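Long-range contacts in L-cysteine S-thiosulfotransferase subunit SoxA (Paracoccus denitrificans, PDB 2C1D), which forms, as the diheme subunit of the SoxAX cytochrome complex, the heterodisulfide bond between a cysteine of the carrier subunit SoxY and thiosulfate during sulfur oxidation: residues V19-A23 and T34-H40; L107-D112 and K242-L246. One frame throughout, in Å; residues are numbered along the deposited sequence.

In the fold
Interactions 1 and 2 lie on opposite sides of the chain's centre, their own centres about 22 Å apart, and have no element of structure in common. Interaction 1 is local in sequence: two neighbouring strands of a small antiparallel sheet, held mainly by backbone hydrogen bonds, with one threonine-histidine bond at the end of the ladder. Interaction 2 brings together residues of the two cytochrome c domains, far apart in the chain, through side chains and waters: a leucine contact, a lysine-aspartate salt bridge and glutamates with waters between them. Both are partly buried. Exposed residues, Lys21 among them, belong to interaction 1; in interaction 2 Leu107, Ile109 and Leu246 are buried, while Asp112 and Lys242 remain partly exposed.

Interaction 1: residues V19-A23 and T34-H40; sequences VTKTA and TIYSGWH
Lys21 and Tyr36 face each other as the non-hydrogen-bonded pair of a short antiparallel ladder, their CA atoms 4.5 Å apart and their side chains side by side, pointing the same way. Along the lysine, CB lies near Tyr36 CD2 and, less closely, His40 NE2; CG meets both Thr34 CG2, at 3.6 Å, and Tyr36 CE2; CD rests obliquely against Tyr36 CE2, and CE comes near the phenol OH. With CG anti to the backbone N (chi1 158°) and the rest extended, the methylenes follow the ring from CD2 to OH. A face of the Tyr36 ring also receives Thr34 CG2, 3.7 Å above its plane. An alanine at Tyr36 would strip this ring from Lys21 and Thr34 and is likely to set the lysine chain free to turn.

Thr22 and Ile35 form the hydrogen-bonded pair next along: Thr22 N gives to Ile35 O, and Ile35 N to Thr22 O at 2.9 Å. On the other face of the sheet, Thr22 CG2 packs alongside CG1 and CD1 of Ile35. The ladder continues from Ser37 N to Thr20 O, the donor standing 36° out of the carbonyl plane. Thr20 OG1 then hydrogen-bonds His40 NE2 at 2.8 Å, meeting the imidazole at its edge. That ring is sandwiched between Trp39 CE3 over its centre and Tyr36 CD2 nearer its rim, while ND1 bonds to Val3 O. Ser37 OG accepts from Trp39 N, closing an ST turn where strand 35-36 gives way to a 3-10 turn, and also bonds Glu258. Gly38 touches a heme c; strand 16-22 runs between strands 7-9 and 35-36, with Leu7 against Thr20 and Trp39 and strand 261-263 bringing Arg263 against Ser37 and Trp39.

Interaction 2: residues L107-D112 and K242-L246; sequences LMIMED and KALEL
Ile109 and Lys242 make the nearest backbone approach, CA to CA 6.3 Å, where Ile109, the N-cap residue of helix 110-122 just after strand 107-108, meets helix 239-251. This joins the two cytochrome c domains of SoxA. Leu107 reaches the helix with both methyls: CD2 lies 3.7 Å from Lys242 O, and CD1 meets Leu246 CD2, with Tyr161 of helix 159-170 touching both leucines. Ile109 CG2 comes across the lysine chain at about a right angle, 3.9 Å from Lys242 CG, and also touches the Glu245 carboxylate. Glu111 and Glu245 bring like charges close, OE1 of Glu111 to OE2 of Glu245 4.6 Å; two waters lie within hydrogen-bonding distance of both carboxylates and may screen them. A third water links Glu245 OE1 to Met110 N, weakly at the latter. The extended Lys242 chain carries NZ to Asp112, forming a salt bridge with OD2 at 3.0 Å. This oxygen also accepts the N-H of the N-cap residue, Ile109 N, at 3.1 Å, so two donors grip it from opposite faces of the carboxylate plane. The other oxygen, Asp112 OD1, takes a hydrogen bond from a water that accepts in turn from Lys242 NZ.

Interaction 1: residues V19-A23 and T34-H40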
loop_
_atom_site.group_PDB
_atom_site.type_symbol
_atom_site.label_atom_id
_atom_site.label_comp_id
_atom_site.label_asym_id
_atom_site.label_seq_id
_atom_site.Cartn_x
_atom_site.Cartn_y
_atom_site.Cartn_z
ATOM N N VAL A 19 2.932 16.393 -14.198
ATOM C CA VAL A 19 3.969 16.604 -13.180
ATOM C C VAL A 19 4.060 15.328 -12.352
ATOM O O VAL A 19 3.119 14.980 -11.623
ATOM C CB VAL A 19 3.664 17.838 -12.258
ATOM C CG1 VAL A 19 4.708 17.963 -11.119
ATOM C CG2 VAL A 19 3.647 19.137 -13.063
ATOM N N THR A 20 5.170 14.621 -12.476
ATOM C CA THR A 20 5.411 13.379 -11.730
ATOM C C THR A 20 6.483 13.494 -10.634
ATOM O O THR A 20 6.795 12.503 -9.961
ATOM C CB THR A 20 5.846 12.281 -12.699
ATOM O OG1 THR A 20 6.974 12.717 -13.481
ATOM C CG2 THR A 20 4.757 11.984 -13.718
ATOM N N LYS A 21 7.061 14.682 -10.496
ATOM C CA LYS A 21 8.141 14.938 -9.541
ATOM C C LYS A 21 8.074 16.424 -9.199
ATOM O O LYS A 21 7.986 17.288 -10.081
ATOM C CB LYS A 21 9.498 14.530 -10.144
ATOM C CG LYS A 21 10.736 15.196 -9.523
ATOM C CD LYS A 21 12.024 14.837 -10.299
ATOM C CE LYS A 21 13.293 15.251 -9.498
ATOM N NZ LYS A 21 14.502 15.410 -10.362
ATOM N N THR A 22 8.036 16.725 -7.916
ATOM C CA THR A 22 7.870 18.096 -7.473
ATOM C C THR A 22 8.212 18.225 -5.992
ATOM O O THR A 22 8.426 17.210 -5.303
ATOM C CB THR A 22 6.432 18.591 -7.792
ATOM O OG1 THR A 22 6.337 20.009 -7.630
ATOM C CG2 THR A 22 5.388 18.024 -6.826
ATOM N N ALA A 23 8.292 19.460 -5.515
ATOM C CA ALA A 23 8.588 19.710 -4.111
ATOM C C ALA A 23 7.402 19.250 -3.274
ATOM O O ALA A 23 6.257 19.428 -3.670
ATOM C CB ALA A 23 8.870 21.203 -3.867
ATOM N N THR A 34 11.723 15.394 -2.209
ATOM C CA THR A 34 10.919 15.398 -3.416
ATOM C C THR A 34 9.798 14.345 -3.339
ATOM O O THR A 34 10.032 13.230 -2.867
ATOM C CB THR A 34 11.826 15.071 -4.592
ATOM O OG1 THR A 34 12.929 16.001 -4.628
ATOM C CG2 THR A 34 11.108 15.274 -5.907
ATOM N N ILE A 35 8.598 14.714 -3.786
ATOM C CA ILE A 35 7.536 13.729 -3.991
ATOM C C ILE A 35 7.466 13.308 -5.443
ATOM O O ILE A 35 7.773 14.105 -6.335
ATOM C CB ILE A 35 6.174 14.229 -3.495
ATOM C CG1 ILE A 35 5.807 15.585 -4.105
ATOM C CG2 ILE A 35 6.164 14.252 -1.961
ATOM C CD1 ILE A 35 4.358 15.959 -3.877
ATOM N N TYR A 36 7.063 12.048 -5.647
ATOM C CA TYR A 36 7.089 11.385 -6.935
ATOM C C TYR A 36 5.801 10.601 -7.127
ATOM O O TYR A 36 5.298 9.970 -6.199
ATOM C CB TYR A 36 8.219 10.344 -7.021
ATOM C CG TYR A 36 9.643 10.885 -6.936
ATOM C CD1 TYR A 36 10.298 10.963 -5.712
ATOM C CD2 TYR A 36 10.331 11.277 -8.074
ATOM C CE1 TYR A 36 11.628 11.468 -5.619
ATOM C CE2 TYR A 36 11.657 11.769 -7.997
ATOM C CZ TYR A 36 12.287 11.864 -6.770
ATOM O OH TYR A 36 13.581 12.341 -6.687
ATOM N N SER A 37 5.313 10.597 -8.346
ATOM C CA SER A 37 4.321 9.618 -8.754
ATOM C C SER A 37 4.943 8.233 -8.707
ATOM O O SER A 37 6.150 8.080 -8.942
ATOM C CB SER A 37 3.902 9.902 -10.191
ATOM O OG SER A 37 3.222 8.816 -10.769
ATOM N N GLY A 38 4.109 7.239 -8.425
ATOM C CA GLY A 38 4.455 5.835 -8.574
ATOM C C GLY A 38 4.929 5.404 -9.949
ATOM O O GLY A 38 5.619 4.399 -10.071
ATOM N N TRP A 39 4.569 6.166 -10.987
ATOM C CA TRP A 39 5.076 5.961 -12.335
ATOM C C TRP A 39 6.610 5.897 -12.390
ATOM O O TRP A 39 7.178 5.077 -13.131
ATOM C CB TRP A 39 4.566 7.087 -13.224
ATOM C CG TRP A 39 4.867 7.000 -14.670
ATOM C CD1 TRP A 39 4.167 6.313 -15.631
ATOM C CD2 TRP A 39 5.911 7.692 -15.358
ATOM N NE1 TRP A 39 4.724 6.534 -16.868
ATOM C CE2 TRP A 39 5.789 7.381 -16.734
ATOM C CE3 TRP A 39 6.919 8.557 -14.960
ATOM C CZ2 TRP A 39 6.677 7.878 -17.709
ATOM C CZ3 TRP A 39 7.808 9.069 -15.944
ATOM C CH2 TRP A 39 7.661 8.721 -17.298
ATOM N N HIS A 40 7.259 6.737 -11.601
ATOM C CA HIS A 40 8.713 6.799 -11.562
ATOM C C HIS A 40 9.379 5.519 -11.076
ATOM O O HIS A 40 10.550 5.318 -11.344
ATOM C CB HIS A 40 9.202 7.981 -10.693
ATOM C CG HIS A 40 9.323 9.258 -11.451
ATOM N ND1 HIS A 40 10.380 9.523 -12.295
ATOM C CD2 HIS A 40 8.495 10.327 -11.534
ATOM C CE1 HIS A 40 10.199 10.702 -12.866
ATOM N NE2 HIS A 40 9.061 11.209 -12.428
#

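Interaction 2: residues L107-D112 and K242-L246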
loop_
_atom_site.group_PDB
_atom_site.type_symbol
_atom_site.label_atom_id
_atom_site.label_comp_id
_atom_site.label_asym_id
_atom_site.label_seq_id
_atom_site.Cartn_x
_atom_site.Cartn_y
_atom_site.Cartn_z
ATOM N N LEU A 107 -17.353 14.951 5.006
ATOM C CA LEU A 107 -16.243 14.427 4.198
ATOM C C LEU A 107 -16.790 13.525 3.078
ATOM O O LEU A 107 -17.535 12.585 3.333
ATOM C CB LEU A 107 -15.237 13.641 5.025
ATOM C CG LEU A 107 -13.975 13.174 4.265
ATOM C CD1 LEU A 107 -13.221 14.367 3.719
ATOM C CD2 LEU A 107 -13.037 12.339 5.153
ATOM N N MET A 108 -16.387 13.808 1.841
ATOM C CA MET A 108 -16.803 13.024 0.696
ATOM C C MET A 108 -15.573 12.509 -0.047
ATOM O O MET A 108 -14.655 13.271 -0.295
ATOM C CB MET A 108 -17.651 13.877 -0.253
ATOM C CG MET A 108 -18.857 14.540 0.400
ATOM S SD MET A 108 -20.152 13.381 0.711
ATOM C CE MET A 108 -21.021 13.250 -0.857
ATOM N N ILE A 109 -15.554 11.208 -0.332
ATOM C CA ILE A 109 -14.724 10.653 -1.392
ATOM C C ILE A 109 -15.623 10.600 -2.601
ATOM O O ILE A 109 -16.827 10.797 -2.487
ATOM C CB ILE A 109 -14.136 9.253 -1.041
ATOM C CG1 ILE A 109 -15.233 8.200 -0.825
ATOM C CG2 ILE A 109 -13.269 9.375 0.185
ATOM C CD1 ILE A 109 -14.733 6.815 -0.458
ATOM N N MET A 110 -15.049 10.333 -3.759
ATOM C CA MET A 110 -15.768 10.470 -5.001
ATOM C C MET A 110 -16.922 9.507 -5.034
ATOM O O MET A 110 -18.001 9.847 -5.530
ATOM C CB MET A 110 -14.846 10.244 -6.195
ATOM C CG MET A 110 -15.463 10.677 -7.543
ATOM S SD MET A 110 -15.676 12.464 -7.639
ATOM C CE MET A 110 -14.023 12.933 -7.890
ATOM N N GLU A 111 -16.696 8.314 -4.486
ATOM C CA GLU A 111 -17.699 7.271 -4.389
ATOM C C GLU A 111 -18.964 7.789 -3.675
ATOM O O GLU A 111 -20.074 7.406 -4.030
ATOM C CB GLU A 111 -17.139 6.058 -3.627
ATOM C CG GLU A 111 -16.093 5.244 -4.367
ATOM C CD GLU A 111 -14.666 5.693 -4.116
ATOM O OE1 GLU A 111 -14.426 6.908 -3.898
ATOM O OE2 GLU A 111 -13.767 4.832 -4.174
ATOM N N ASP A 112 -18.796 8.649 -2.673
ATOM C CA ASP A 112 -19.957 9.209 -1.986
ATOM C C ASP A 112 -20.752 10.149 -2.888
ATOM O O ASP A 112 -21.953 10.144 -2.820
ATOM C CB ASP A 112 -19.572 9.971 -0.734
ATOM C CG ASP A 112 -18.882 9.113 0.286
ATOM O OD1 ASP A 112 -19.344 7.971 0.562
ATOM O OD2 ASP A 112 -17.875 9.543 0.886
ATOM N N LYS A 242 -11.920 6.827 4.448
ATOM C CA LYS A 242 -12.204 8.129 3.826
ATOM C C LYS A 242 -11.222 9.147 4.363
ATOM O O LYS A 242 -10.635 9.933 3.606
ATOM C CB LYS A 242 -13.613 8.615 4.149
ATOM C CG LYS A 242 -14.733 7.879 3.494
ATOM C CD LYS A 242 -16.000 8.682 3.647
ATOM C CE LYS A 242 -17.246 7.837 3.514
ATOM N NZ LYS A 242 -18.435 8.797 3.708
ATOM N N ALA A 243 -10.999 9.114 5.674
ATOM C CA ALA A 243 -9.976 9.954 6.289
ATOM C C ALA A 243 -8.564 9.656 5.780
ATOM O O ALA A 243 -7.795 10.568 5.503
ATOM C CB ALA A 243 -10.024 9.853 7.817
ATOM N N LEU A 244 -8.233 8.386 5.619
ATOM C CA LEU A 244 -6.954 7.981 5.072
ATOM C C LEU A 244 -6.812 8.483 3.633
ATOM O O LEU A 244 -5.759 8.940 3.260
ATOM C CB LEU A 244 -6.833 6.441 5.099
ATOM C CG LEU A 244 -5.526 5.816 4.650
ATOM C CD1 LEU A 244 -4.333 6.359 5.452
ATOM C CD2 LEU A 244 -5.607 4.275 4.762
ATOM N N GLU A 245 -7.870 8.376 2.829
ATOM C CA GLU A 245 -7.809 8.852 1.443
ATOM C C GLU A 245 -7.547 10.363 1.377
ATOM O O GLU A 245 -6.813 10.840 0.499
ATOM C CB GLU A 245 -9.074 8.475 0.620
ATOM C CG GLU A 245 -8.926 8.841 -0.853
ATOM C CD GLU A 245 -10.016 8.310 -1.772
ATOM O OE1 GLU A 245 -10.371 9.016 -2.751
ATOM O OE2 GLU A 245 -10.503 7.194 -1.551
ATOM N N LEU A 246 -8.130 11.112 2.302
ATOM C CA LEU A 246 -7.886 12.560 2.411
ATOM C C LEU A 246 -6.434 12.840 2.748
ATOM O O LEU A 246 -5.783 13.675 2.109
ATOM C CB LEU A 246 -8.785 13.186 3.494
ATOM C CG LEU A 246 -8.558 14.655 3.896
ATOM C CD1 LEU A 246 -8.888 15.640 2.751
ATOM C CD2 LEU A 246 -9.378 14.991 5.129
HETATM O O HOH W 1 -12.146 11.086 -3.503
HETATM O O HOH W 2 -11.106 5.475 -3.731
HETATM O O HOH W 3 -12.166 8.195 -4.852
HETATM O O HOH W 4 -20.434 7.309 3.105
#